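Ketol-acid reductoisomerase (uncultured archaeon GZfos26G2, PDB 4XDY) catalyses the magnesium-dependent methyl migration and NADH-dependent reduction that convert (S)-2-acetolactate into (R)-2,3-dihydroxy-isovalerate during branched-chain amino acid biosynthesis. Local coordinates at residues 132-137 with 176-181; 32-37 with 140-145; 108-113 with 186-191; 9-14 with 172-177. All blocks are in the same frame, centred on the assembly; numbering follows the deposited sequence.

Overall arrangement
Contacts 1, 2 and 4 tie together elements of the N-terminal Rossmann domain, whereas contact 3 joins that domain to the first helix of the C-terminal knotted domain. Contacts 1 and 3 flank the catalytic cleft and both touch the dinucleotide; their centres lie about 13 Å apart, and Lys135 NZ forms a salt bridge with Glu191 OE2 at 2.9 Å. Contacts 1 and 4 share Met176 and His177, with centres about 11 Å apart. Contact 2, about 10 Å from contact 1 between centres, meets it where Tyr145 packs on His177. Contact 4 lies about 20 Å from the chain's centre, with the Met172 side chain about 12 Å from the dinucleotide.

Contact 1: 132-137 with 176-181; sequences VAPKAP and MHWTKA. With NAI (1,4-dihydronicotinamide adenine dinucleotide), chain E; HIO (N-hydroxy-N-isopropyloxamic acid), chain H.
Val132 and Pro134, at the C-terminal end of Rossmann strand 128-134, pack against the indole of Trp178 in the loop after helix 165-175. Pro134 lays its CB over one face, 3.8 Å from the centroid of the six-membered ring and 19° off the normal, a CH-pi contact suited to the compact, rigid proline ring. The opposite face carries Met176 CE, brought there by a bend at chi3 (-69°); the same methyl lies 4.1 Å from Val132 CG2. Val132 meets the outer rim of the indole, its CB 3.7 Å from Trp178 CZ3, while its carbonyl carbon lies in the ring plane at the edge. Replacing Trp178 by alanine is likely to open a gap between Pro134 and Met176 and leave Glu141 without the weak hydrogen bond from the indole nitrogen. Beyond the strand the chain turns into the active site: Ala136 O approaches C4N of the nicotinamide ring to 3.4 Å, and Pro137 N lies 3.5 Å from C42 of the inhibitor. Pro137 is then the N-cap of helix 138-146. A strand whose C-terminal end opens onto the nicotinamide, packed on a buried tryptophan, fits the cofactor site of a Rossmann fold.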
# COMPACT_ATOMS: atom_id res chain seq x y z
N VAL A 132 -14.80 -14.85 -14.10
CA VAL A 132 -14.51 -13.44 -14.05
C VAL A 132 -13.79 -13.14 -12.72
O VAL A 132 -14.44 -13.12 -11.64
CB VAL A 132 -15.74 -12.57 -14.29
CG1 VAL A 132 -16.32 -12.90 -15.70
CG2 VAL A 132 -16.88 -12.82 -13.25
N ALA A 133 -12.48 -13.01 -12.79
CA ALA A 133 -11.64 -12.94 -11.57
C ALA A 133 -11.11 -11.58 -11.34
O ALA A 133 -10.24 -11.15 -12.10
CB ALA A 133 -10.51 -13.93 -11.68
N PRO A 134 -11.60 -10.83 -10.29
CA PRO A 134 -11.10 -9.48 -10.08
C PRO A 134 -9.77 -9.59 -9.35
O PRO A 134 -9.68 -10.36 -8.41
CB PRO A 134 -12.19 -8.82 -9.18
CG PRO A 134 -12.78 -9.98 -8.44
CD PRO A 134 -12.58 -11.21 -9.25
N LYS A 135 -8.80 -8.73 -9.70
CA LYS A 135 -7.50 -8.65 -9.05
C LYS A 135 -7.64 -7.58 -7.95
O LYS A 135 -7.09 -6.45 -8.02
CB LYS A 135 -6.40 -8.31 -10.10
CG LYS A 135 -6.28 -9.31 -11.23
CD LYS A 135 -5.82 -10.70 -10.81
CE LYS A 135 -6.91 -11.74 -10.53
NZ LYS A 135 -6.46 -13.12 -10.04
N ALA A 136 -8.51 -7.89 -6.96
CA ALA A 136 -8.89 -6.93 -5.96
C ALA A 136 -9.66 -7.58 -4.83
O ALA A 136 -10.50 -8.46 -5.05
CB ALA A 136 -9.76 -5.86 -6.54
N PRO A 137 -9.39 -7.12 -3.59
CA PRO A 137 -10.32 -7.45 -2.52
C PRO A 137 -11.73 -6.80 -2.74
O PRO A 137 -11.86 -5.68 -3.23
CB PRO A 137 -9.64 -6.91 -1.26
CG PRO A 137 -8.82 -5.78 -1.78
CD PRO A 137 -8.40 -6.14 -3.17
N MET A 176 -19.62 -4.66 -14.42
CA MET A 176 -18.94 -4.36 -13.11
C MET A 176 -17.86 -3.33 -13.20
O MET A 176 -17.27 -2.95 -12.17
CB MET A 176 -18.43 -5.67 -12.45
CG MET A 176 -19.56 -6.57 -12.06
SD MET A 176 -19.17 -8.08 -11.18
CE MET A 176 -18.36 -9.03 -12.47
N HIS A 177 -17.65 -2.77 -14.40
CA HIS A 177 -16.71 -1.67 -14.65
C HIS A 177 -15.22 -2.02 -14.50
O HIS A 177 -14.34 -1.13 -14.41
CB HIS A 177 -17.05 -0.44 -13.80
CG HIS A 177 -18.41 0.17 -14.09
ND1 HIS A 177 -18.80 1.36 -13.54
CD2 HIS A 177 -19.45 -0.25 -14.86
CE1 HIS A 177 -20.03 1.66 -13.95
NE2 HIS A 177 -20.47 0.68 -14.70
N TRP A 178 -14.92 -3.31 -14.50
CA TRP A 178 -13.52 -3.77 -14.38
C TRP A 178 -12.76 -3.40 -15.65
O TRP A 178 -11.59 -3.21 -15.65
CB TRP A 178 -13.43 -5.27 -14.19
CG TRP A 178 -14.08 -5.85 -12.93
CD1 TRP A 178 -14.72 -5.18 -11.93
CD2 TRP A 178 -14.23 -7.23 -12.64
NE1 TRP A 178 -15.28 -6.05 -11.03
CE2 TRP A 178 -14.97 -7.32 -11.41
CE3 TRP A 178 -13.84 -8.40 -13.26
CZ2 TRP A 178 -15.33 -8.55 -10.85
CZ3 TRP A 178 -14.19 -9.60 -12.69
CH2 TRP A 178 -14.92 -9.65 -11.50
N THR A 179 -13.50 -3.31 -16.77
CA THR A 179 -12.92 -2.87 -18.04
C THR A 179 -12.37 -1.47 -17.99
O THR A 179 -11.50 -1.13 -18.82
CB THR A 179 -14.02 -2.96 -19.17
OG1 THR A 179 -15.26 -2.45 -18.68
CG2 THR A 179 -14.22 -4.33 -19.57
N LYS A 180 -12.78 -0.64 -17.02
CA LYS A 180 -12.18 0.66 -16.89
C LYS A 180 -10.69 0.59 -16.50
O LYS A 180 -9.86 1.44 -16.87
CB LYS A 180 -12.98 1.56 -15.98
CG LYS A 180 -14.40 1.79 -16.51
CD LYS A 180 -15.10 2.79 -15.65
CE LYS A 180 -16.58 2.82 -15.92
NZ LYS A 180 -16.81 3.36 -17.28
N ALA A 181 -10.34 -0.44 -15.73
CA ALA A 181 -8.93 -0.68 -15.42
C ALA A 181 -8.31 -1.59 -16.48
O ALA A 181 -7.17 -1.37 -16.89
CB ALA A 181 -8.83 -1.35 -14.01
PA NAI E . -16.65 -15.46 1.71
O1A NAI E . -15.65 -16.22 2.60
O2A NAI E . -16.86 -14.02 1.91
O5B NAI E . -17.98 -16.37 1.70
C5B NAI E . -19.19 -15.88 1.04
C4B NAI E . -20.41 -16.25 1.93
O4B NAI E . -20.49 -17.67 1.89
C3B NAI E . -20.36 -15.90 3.44
O3B NAI E . -20.64 -14.50 3.57
C2B NAI E . -21.39 -16.84 4.02
O2B NAI E . -22.67 -16.21 3.97
C1B NAI E . -21.32 -18.03 3.02
N9A NAI E . -20.74 -19.20 3.65
C8A NAI E . -19.57 -19.17 4.41
N7A NAI E . -19.30 -20.40 4.84
C5A NAI E . -20.31 -21.20 4.40
C6A NAI E . -20.64 -22.60 4.54
N6A NAI E . -19.88 -23.44 5.26
N1A NAI E . -21.73 -23.11 3.90
C2A NAI E . -22.54 -22.30 3.19
N3A NAI E . -22.33 -21.01 3.00
C4A NAI E . -21.23 -20.41 3.59
O3 NAI E . -16.14 -15.72 0.12
PN NAI E . -15.12 -14.67 -0.68
O1N NAI E . -13.87 -14.44 0.14
O2N NAI E . -15.95 -13.52 -1.07
O5D NAI E . -14.69 -15.69 -1.81
C5D NAI E . -15.63 -15.96 -2.91
C4D NAI E . -14.88 -16.44 -4.20
O4D NAI E . -14.21 -15.25 -4.66
C3D NAI E . -13.77 -17.45 -3.98
O3D NAI E . -13.67 -18.32 -5.11
C2D NAI E . -12.46 -16.63 -3.85
O2D NAI E . -11.25 -17.31 -4.14
C1D NAI E . -12.77 -15.51 -4.83
N1N NAI E . -12.08 -14.22 -4.68
C2N NAI E . -12.18 -13.58 -3.50
C3N NAI E . -11.59 -12.38 -3.32
C7N NAI E . -11.80 -11.67 -2.09
O7N NAI E . -12.13 -12.17 -0.97
N7N NAI E . -11.85 -10.37 -2.24
C4N NAI E . -10.87 -11.79 -4.43
C5N NAI E . -11.00 -12.42 -5.71
C6N NAI E . -11.59 -13.65 -5.77
C1 HIO H . -8.14 -13.73 -2.49
O11 HIO H . -8.09 -14.98 -2.66
O12 HIO H . -8.75 -13.08 -1.58
C2 HIO H . -7.43 -13.01 -3.63
O2 HIO H . -7.20 -13.67 -4.68
N3 HIO H . -6.94 -11.78 -3.53
O3 HIO H . -6.61 -11.05 -4.75
C4 HIO H . -6.79 -11.09 -2.29
C41 HIO H . -5.37 -10.52 -2.22
C42 HIO H . -7.88 -10.03 -2.26

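Contact 2: 32-37 with 140-145; sequences ANCLKD and EERKAY
Arg142 grips a single oxygen of Asp37 with both terminal nitrogens: NH1 and NH2 each lie 2.8 Å from Asp37 OD2, which sits in the guanidinium plane. The two donors arrive from the same face of the carboxylate, whose plane is turned 45° from the guanidinium, making this an end-on salt bridge and not a coplanar two-oxygen pair. NH1 also points weakly at Cys34 SG, and NE is hydrogen-bonded to a bound glycerol, probably from the crystallisation liquor. Asn33 CB sits centrally over one guanidinium face, 3.6 Å above the plane, while the Asn33 amide turns to Asp29 O and Tyr24 OH. With CG anti to the backbone N (chi1 175°) and a bend at chi2, the arginine can reach across to the other helix. Farther in, Cys34 packs on the Tyr145 ring, its CB over the face 3.9 Å from the centroid, its sulfur 3.4 Å from Tyr145 CG. Such a small side chain lets the ring settle close to helix 26-37, and Tyr145 OH bonds to Ser38 OG just past the helix end. The segment axes approach to 10.2 Å and diverge by only 22°, so the helices run nearly parallel. Chemically the interface is graded: an ion pair toward the solvent side, in which Asp37 probably also eases the proximity of Lys36 and Arg142, and a sulfur-aromatic contact in the buried interior.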
# COMPACT_ATOMS: atom_id res chain seq x y z
N ALA A 32 -22.52 -8.39 -6.65
CA ALA A 32 -23.97 -8.21 -6.71
C ALA A 32 -24.43 -6.76 -6.79
O ALA A 32 -25.32 -6.41 -7.60
CB ALA A 32 -24.65 -8.98 -5.57
N ASN A 33 -23.84 -5.89 -5.99
CA ASN A 33 -24.23 -4.52 -5.99
C ASN A 33 -23.73 -3.76 -7.18
O ASN A 33 -24.42 -2.87 -7.65
CB ASN A 33 -23.79 -3.85 -4.71
CG ASN A 33 -24.73 -4.19 -3.55
OD1 ASN A 33 -25.84 -3.65 -3.48
ND2 ASN A 33 -24.36 -5.17 -2.69
N CYS A 34 -22.56 -4.11 -7.72
CA CYS A 34 -22.11 -3.44 -8.94
C CYS A 34 -23.01 -3.85 -10.12
O CYS A 34 -23.34 -3.00 -10.96
CB CYS A 34 -20.61 -3.72 -9.22
SG CYS A 34 -19.53 -3.03 -7.93
N LEU A 35 -23.34 -5.13 -10.19
CA LEU A 35 -24.19 -5.65 -11.23
C LEU A 35 -25.60 -4.99 -11.13
O LEU A 35 -26.14 -4.50 -12.14
CB LEU A 35 -24.33 -7.13 -11.15
CG LEU A 35 -23.11 -7.95 -11.65
CD1 LEU A 35 -23.25 -9.42 -11.18
CD2 LEU A 35 -22.94 -7.93 -13.15
N LYS A 36 -26.14 -4.98 -9.93
CA LYS A 36 -27.48 -4.35 -9.73
C LYS A 36 -27.48 -2.84 -10.09
O LYS A 36 -28.35 -2.37 -10.82
CB LYS A 36 -28.00 -4.64 -8.34
CG LYS A 36 -29.39 -3.96 -8.16
CD LYS A 36 -30.15 -4.39 -6.91
CE LYS A 36 -29.63 -3.81 -5.60
NZ LYS A 36 -29.77 -2.33 -5.35
N ASP A 37 -26.44 -2.12 -9.71
CA ASP A 37 -26.26 -0.72 -10.01
C ASP A 37 -26.13 -0.45 -11.50
O ASP A 37 -26.50 0.62 -11.91
CB ASP A 37 -25.03 -0.10 -9.30
CG ASP A 37 -25.21 0.14 -7.81
OD1 ASP A 37 -26.28 -0.16 -7.26
OD2 ASP A 37 -24.22 0.60 -7.16
N GLU A 140 -12.67 -3.07 -1.84
CA GLU A 140 -11.96 -2.01 -2.57
C GLU A 140 -12.46 -1.99 -4.05
O GLU A 140 -12.54 -0.95 -4.64
CB GLU A 140 -10.45 -2.23 -2.48
CG GLU A 140 -9.97 -2.32 -1.02
CD GLU A 140 -10.65 -1.31 -0.11
OE1 GLU A 140 -10.30 -0.13 -0.27
OE2 GLU A 140 -11.49 -1.71 0.78
N GLU A 141 -12.89 -3.14 -4.52
CA GLU A 141 -13.61 -3.33 -5.80
C GLU A 141 -14.91 -2.53 -5.83
O GLU A 141 -15.18 -1.76 -6.80
CB GLU A 141 -13.89 -4.81 -6.00
CG GLU A 141 -14.76 -5.16 -7.20
CD GLU A 141 -15.12 -6.63 -7.24
OE1 GLU A 141 -14.53 -7.41 -6.46
OE2 GLU A 141 -16.01 -7.00 -8.04
N ARG A 142 -15.68 -2.61 -4.76
CA ARG A 142 -16.89 -1.86 -4.68
C ARG A 142 -16.67 -0.34 -4.64
O ARG A 142 -17.29 0.38 -5.38
CB ARG A 142 -17.71 -2.33 -3.47
CG ARG A 142 -18.98 -1.46 -3.26
CD ARG A 142 -19.93 -1.65 -4.45
NE ARG A 142 -21.26 -1.09 -4.13
CZ ARG A 142 -22.15 -0.69 -5.04
NH1 ARG A 142 -21.85 -0.70 -6.32
NH2 ARG A 142 -23.32 -0.18 -4.64
N LYS A 143 -15.67 0.09 -3.88
CA LYS A 143 -15.27 1.45 -3.81
C LYS A 143 -14.83 1.99 -5.13
O LYS A 143 -15.22 3.13 -5.51
CB LYS A 143 -14.15 1.65 -2.81
CG LYS A 143 -14.59 1.68 -1.36
CD LYS A 143 -13.40 1.98 -0.45
CE LYS A 143 -12.98 3.45 -0.58
NZ LYS A 143 -12.04 3.76 -1.69
N ALA A 144 -13.99 1.21 -5.84
CA ALA A 144 -13.57 1.64 -7.16
C ALA A 144 -14.77 1.89 -8.08
O ALA A 144 -14.80 2.91 -8.84
CB ALA A 144 -12.59 0.61 -7.80
N TYR A 145 -15.75 1.00 -8.03
CA TYR A 145 -16.91 1.12 -8.89
C TYR A 145 -17.70 2.41 -8.52
O TYR A 145 -18.04 3.21 -9.40
CB TYR A 145 -17.80 -0.10 -8.71
CG TYR A 145 -19.10 -0.07 -9.46
CD1 TYR A 145 -20.17 0.69 -9.00
CD2 TYR A 145 -19.26 -0.74 -10.63
CE1 TYR A 145 -21.38 0.76 -9.72
CE2 TYR A 145 -20.44 -0.69 -11.35
CZ TYR A 145 -21.52 0.06 -10.85
OH TYR A 145 -22.72 0.08 -11.57

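Contact 3: 108-113 with 186-191; sequences LCFSHG and CTFEQE. With NAI (1,4-dihydronicotinamide adenine dinucleotide), chain E.
Glu191 OE1 is gripped by two donors from the segment 108-113. Gly113 N reaches it at 2.8 Å in a nearly straight bond (171°) from above the carboxylate plane, and His112 ND1 meets its syn lone pair at 2.9 Å, with the oxygen tilted 20° from the imidazole plane. Glu191 CG, anti to the backbone N, and a bend at chi2 bring the carboxylate there. Ring and carboxylate are almost perpendicular (84°). Glu191 OE2 accepts from a water at 2.6 Å that also donates to Ser111 O, and forms a salt bridge with Lys135. Glu191 thus fixes the rotation of His112, the predicted active-site residue, whose CB lies 3.4 Å from the nicotinamide ribose oxygen O2D. Glycine suits position 113 because a beta carbon there would run into Phe188 O. Instead Phe188 CD2 packs 3.7 Å from Gly113 CA, and the Phe188 ring edge meets Phe110, CE2 4.1 Å from Phe110 CD1. A capping box between Thr187 and Gln190 secures the helix start. Helix 188-203 of the knotted domain therefore abuts the end of Rossmann strand 107-110, while Phe188 and Glu191 also touch the neighbouring strand 128-134 and Phe188 reaches Ile116 of helix 114-117.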
# COMPACT_ATOMS: atom_id res chain seq x y z
N LEU A 108 -22.08 -21.65 -15.62
CA LEU A 108 -21.47 -21.74 -14.26
C LEU A 108 -20.24 -20.85 -14.25
O LEU A 108 -19.30 -21.05 -15.04
CB LEU A 108 -21.09 -23.18 -14.04
CG LEU A 108 -20.70 -23.61 -12.59
CD1 LEU A 108 -21.86 -23.48 -11.60
CD2 LEU A 108 -20.09 -25.00 -12.57
N CYS A 109 -20.22 -19.91 -13.31
CA CYS A 109 -19.19 -18.89 -13.27
C CYS A 109 -18.53 -18.91 -11.87
O CYS A 109 -19.15 -19.34 -10.88
CB CYS A 109 -19.80 -17.56 -13.56
SG CYS A 109 -18.75 -16.15 -13.83
N PHE A 110 -17.28 -18.46 -11.86
CA PHE A 110 -16.41 -18.46 -10.64
C PHE A 110 -15.66 -17.13 -10.67
O PHE A 110 -15.53 -16.49 -11.76
CB PHE A 110 -15.41 -19.54 -10.64
CG PHE A 110 -16.00 -20.93 -10.58
CD1 PHE A 110 -16.45 -21.56 -11.75
CD2 PHE A 110 -16.18 -21.55 -9.38
CE1 PHE A 110 -16.98 -22.84 -11.70
CE2 PHE A 110 -16.71 -22.83 -9.31
CZ PHE A 110 -17.10 -23.48 -10.46
N SER A 111 -15.08 -16.74 -9.53
CA SER A 111 -14.13 -15.64 -9.54
C SER A 111 -12.73 -16.05 -9.13
O SER A 111 -11.89 -15.19 -8.96
CB SER A 111 -14.59 -14.46 -8.73
OG SER A 111 -15.66 -13.76 -9.38
N HIS A 112 -12.47 -17.35 -9.10
CA HIS A 112 -11.13 -17.90 -8.90
C HIS A 112 -11.21 -19.27 -9.53
O HIS A 112 -12.21 -20.01 -9.28
CB HIS A 112 -10.86 -18.03 -7.40
CG HIS A 112 -9.50 -18.55 -7.05
ND1 HIS A 112 -8.33 -18.30 -7.79
CD2 HIS A 112 -9.13 -19.32 -6.00
CE1 HIS A 112 -7.30 -18.84 -7.14
NE2 HIS A 112 -7.77 -19.46 -6.05
N GLY A 113 -10.14 -19.63 -10.23
CA GLY A 113 -10.07 -20.93 -10.94
C GLY A 113 -9.85 -22.22 -10.16
O GLY A 113 -9.89 -23.32 -10.76
N CYS A 186 -7.42 -15.26 -20.29
CA CYS A 186 -6.45 -16.25 -19.82
C CYS A 186 -7.17 -17.56 -19.63
O CYS A 186 -8.37 -17.69 -19.97
CB CYS A 186 -5.77 -15.77 -18.52
SG CYS A 186 -6.94 -15.78 -17.11
N THR A 187 -6.49 -18.57 -19.18
CA THR A 187 -7.12 -19.84 -18.90
C THR A 187 -7.45 -19.93 -17.40
O THR A 187 -6.92 -19.16 -16.57
CB THR A 187 -6.23 -21.06 -19.21
OG1 THR A 187 -5.04 -21.05 -18.39
CG2 THR A 187 -5.79 -21.08 -20.72
N PHE A 188 -8.29 -20.89 -17.04
CA PHE A 188 -8.66 -21.12 -15.65
C PHE A 188 -7.36 -21.46 -14.83
O PHE A 188 -7.20 -20.98 -13.71
CB PHE A 188 -9.58 -22.29 -15.56
CG PHE A 188 -11.02 -21.90 -15.37
CD1 PHE A 188 -11.77 -21.44 -16.43
CD2 PHE A 188 -11.64 -21.97 -14.09
CE1 PHE A 188 -13.12 -21.12 -16.26
CE2 PHE A 188 -12.98 -21.70 -13.93
CZ PHE A 188 -13.71 -21.22 -15.03
N GLU A 189 -6.45 -22.19 -15.46
CA GLU A 189 -5.25 -22.69 -14.79
C GLU A 189 -4.31 -21.49 -14.58
O GLU A 189 -3.66 -21.36 -13.55
CB GLU A 189 -4.65 -23.85 -15.58
CG GLU A 189 -5.55 -25.12 -15.63
CD GLU A 189 -6.85 -25.06 -16.53
OE1 GLU A 189 -6.83 -24.22 -17.53
OE2 GLU A 189 -7.92 -25.78 -16.14
N GLN A 190 -4.18 -20.63 -15.56
CA GLN A 190 -3.34 -19.47 -15.39
C GLN A 190 -3.75 -18.56 -14.27
O GLN A 190 -2.90 -18.11 -13.52
CB GLN A 190 -3.21 -18.61 -16.64
CG GLN A 190 -2.44 -19.21 -17.81
CD GLN A 190 -2.52 -18.18 -18.93
OE1 GLN A 190 -3.53 -18.12 -19.62
NE2 GLN A 190 -1.54 -17.29 -18.99
N GLU A 191 -5.02 -18.21 -14.23
CA GLU A 191 -5.55 -17.42 -13.12
C GLU A 191 -5.27 -18.06 -11.79
O GLU A 191 -4.78 -17.40 -10.88
CB GLU A 191 -7.03 -17.17 -13.22
CG GLU A 191 -7.49 -16.08 -12.25
CD GLU A 191 -7.84 -16.54 -10.81
OE1 GLU A 191 -8.05 -17.74 -10.59
OE2 GLU A 191 -7.85 -15.62 -9.99
PA NAI E . -16.65 -15.46 1.71
O1A NAI E . -15.65 -16.22 2.60
O2A NAI E . -16.86 -14.02 1.91
O5B NAI E . -17.98 -16.37 1.70
C5B NAI E . -19.19 -15.88 1.04
C4B NAI E . -20.41 -16.25 1.93
O4B NAI E . -20.49 -17.67 1.89
C3B NAI E . -20.36 -15.90 3.44
O3B NAI E . -20.64 -14.50 3.57
C2B NAI E . -21.39 -16.84 4.02
O2B NAI E . -22.67 -16.21 3.97
C1B NAI E . -21.32 -18.03 3.02
N9A NAI E . -20.74 -19.20 3.65
C8A NAI E . -19.57 -19.17 4.41
N7A NAI E . -19.30 -20.40 4.84
C5A NAI E . -20.31 -21.20 4.40
C6A NAI E . -20.64 -22.60 4.54
N6A NAI E . -19.88 -23.44 5.26
N1A NAI E . -21.73 -23.11 3.90
C2A NAI E . -22.54 -22.30 3.19
N3A NAI E . -22.33 -21.01 3.00
C4A NAI E . -21.23 -20.41 3.59
O3 NAI E . -16.14 -15.72 0.12
PN NAI E . -15.12 -14.67 -0.68
O1N NAI E . -13.87 -14.44 0.14
O2N NAI E . -15.95 -13.52 -1.07
O5D NAI E . -14.69 -15.69 -1.81
C5D NAI E . -15.63 -15.96 -2.91
C4D NAI E . -14.88 -16.44 -4.20
O4D NAI E . -14.21 -15.25 -4.66
C3D NAI E . -13.77 -17.45 -3.98
O3D NAI E . -13.67 -18.32 -5.11
C2D NAI E . -12.46 -16.63 -3.85
O2D NAI E . -11.25 -17.31 -4.14
C1D NAI E . -12.77 -15.51 -4.83
N1N NAI E . -12.08 -14.22 -4.68
C2N NAI E . -12.18 -13.58 -3.50
C3N NAI E . -11.59 -12.38 -3.32
C7N NAI E . -11.80 -11.67 -2.09
O7N NAI E . -12.13 -12.17 -0.97
N7N NAI E . -11.85 -10.37 -2.24
C4N NAI E . -10.87 -11.79 -4.43
C5N NAI E . -11.00 -12.42 -5.71
C6N NAI E . -11.59 -13.65 -5.77
O HOH W 1 -9.25 -14.90 -7.93

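Contact 4: 9-14 with 172-177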
# COMPACT_ATOMS: atom_id res chain seq x y z
N VAL A 9 -15.72 -4.06 -25.40
CA VAL A 9 -16.65 -5.09 -24.90
C VAL A 9 -18.08 -4.59 -24.99
O VAL A 9 -18.36 -3.49 -24.63
CB VAL A 9 -16.41 -5.41 -23.36
CG1 VAL A 9 -17.50 -6.35 -22.80
CG2 VAL A 9 -14.97 -5.93 -23.16
N ASP A 10 -18.97 -5.46 -25.39
CA ASP A 10 -20.40 -5.11 -25.46
C ASP A 10 -21.08 -5.88 -24.34
O ASP A 10 -20.99 -7.11 -24.39
CB ASP A 10 -20.90 -5.70 -26.79
CG ASP A 10 -22.40 -5.48 -27.03
OD1 ASP A 10 -23.04 -4.71 -26.26
OD2 ASP A 10 -22.86 -6.07 -28.06
N ASP A 11 -21.76 -5.21 -23.43
CA ASP A 11 -22.49 -5.90 -22.35
C ASP A 11 -23.97 -6.15 -22.55
O ASP A 11 -24.61 -6.64 -21.65
CB ASP A 11 -22.27 -5.24 -21.02
CG ASP A 11 -22.76 -3.81 -20.99
OD1 ASP A 11 -23.72 -3.52 -21.71
OD2 ASP A 11 -22.20 -3.01 -20.23
N SER A 12 -24.48 -5.94 -23.75
CA SER A 12 -25.92 -6.04 -23.97
C SER A 12 -26.48 -7.44 -23.85
O SER A 12 -27.64 -7.57 -23.50
CB SER A 12 -26.27 -5.42 -25.35
OG SER A 12 -25.60 -6.05 -26.38
N ILE A 13 -25.69 -8.50 -24.04
CA ILE A 13 -26.17 -9.83 -23.77
C ILE A 13 -26.86 -10.04 -22.37
O ILE A 13 -27.74 -10.90 -22.20
CB ILE A 13 -25.13 -10.93 -24.02
CG1 ILE A 13 -25.84 -12.28 -24.15
CG2 ILE A 13 -24.06 -10.99 -22.89
CD1 ILE A 13 -24.96 -13.37 -24.66
N LEU A 14 -26.38 -9.31 -21.37
CA LEU A 14 -26.89 -9.44 -19.98
C LEU A 14 -28.27 -8.84 -19.78
O LEU A 14 -28.93 -9.13 -18.77
CB LEU A 14 -25.93 -8.80 -18.99
CG LEU A 14 -24.55 -9.44 -18.90
CD1 LEU A 14 -23.77 -8.79 -17.77
CD2 LEU A 14 -24.64 -10.94 -18.70
N MET A 172 -20.10 -9.41 -18.21
CA MET A 172 -20.15 -9.27 -16.73
C MET A 172 -19.08 -8.29 -16.25
O MET A 172 -19.35 -7.42 -15.41
CB MET A 172 -20.04 -10.66 -16.08
CG MET A 172 -21.27 -11.49 -16.12
SD MET A 172 -21.00 -13.13 -15.51
CE MET A 172 -20.88 -12.78 -13.72
N THR A 173 -17.87 -8.37 -16.83
CA THR A 173 -16.78 -7.50 -16.37
C THR A 173 -16.96 -6.07 -16.76
O THR A 173 -16.60 -5.12 -16.07
CB THR A 173 -15.37 -7.96 -16.82
OG1 THR A 173 -15.21 -7.74 -18.24
CG2 THR A 173 -15.08 -9.43 -16.40
N LYS A 174 -17.64 -5.88 -17.91
CA LYS A 174 -17.94 -4.51 -18.31
C LYS A 174 -19.04 -3.89 -17.42
O LYS A 174 -18.92 -2.73 -17.02
CB LYS A 174 -18.39 -4.48 -19.79
CG LYS A 174 -18.65 -3.00 -20.19
CD LYS A 174 -18.98 -2.75 -21.63
CE LYS A 174 -19.10 -1.22 -21.81
NZ LYS A 174 -19.00 -1.04 -23.26
N ALA A 175 -20.09 -4.65 -17.18
CA ALA A 175 -21.19 -4.22 -16.28
C ALA A 175 -20.65 -3.90 -14.84
O ALA A 175 -21.13 -3.00 -14.13
CB ALA A 175 -22.25 -5.26 -16.22
N MET A 176 -19.62 -4.66 -14.42
CA MET A 176 -18.94 -4.36 -13.11
C MET A 176 -17.86 -3.33 -13.20
O MET A 176 -17.27 -2.95 -12.17
CB MET A 176 -18.43 -5.67 -12.45
CG MET A 176 -19.56 -6.57 -12.06
SD MET A 176 -19.17 -8.08 -11.18
CE MET A 176 -18.36 -9.03 -12.47
N HIS A 177 -17.65 -2.77 -14.40
CA HIS A 177 -16.71 -1.67 -14.65
C HIS A 177 -15.22 -2.02 -14.50
O HIS A 177 -14.34 -1.13 -14.41
CB HIS A 177 -17.05 -0.44 -13.80
CG HIS A 177 -18.41 0.17 -14.09
ND1 HIS A 177 -18.80 1.36 -13.54
CD2 HIS A 177 -19.45 -0.25 -14.86
CE1 HIS A 177 -20.03 1.66 -13.95
NE2 HIS A 177 -20.47 0.68 -14.70
O HOH W 2 -21.66 -2.22 -23.36
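Lys174 lies stretched along the Val9 end of the N-terminal loop, and this is the tight half of the contact. Its CB touches Val9 CG1 at 3.7 Å, and because CG is anti to the backbone N (chi1 -178°) and the chain stays extended, NZ reaches Val9 O at 2.9 Å, nearly in line with the carbonyl (169°). Asp6 O is a second acceptor for this ammonium, so a long cationic side chain suits a place lined with backbone oxygens. Nearby, Leu14 drives CD1 against the helix, 3.7 Å from Met172 N and 4.1 Å from Ala175 CB; the small alanine lets the leucine come close. The solvent side is looser. Asp11 lies across the lysine with OD2 3.5 Å from Lys174 CD but 4.8 Å from Lys174 NZ, not in direct ionic contact, and a water joins NZ to Asp11 N. Exposed Asp10 and Ser12 turn to each other: Asp10 OD1 accepts from both Ser12 N and Ser12 OG, on the same face of the carboxylate. With alanine in place of Lys174, Val9 O and Asp6 O are likely to lose their donor, and the loop may be freer to shift. Here an Asx turn leads into a 3-10 segment, which packs through Leu14 on the side of helix 165-175 just before its Schellman end at His177, an N-terminal loop lying on a helix of the Rossmann domain.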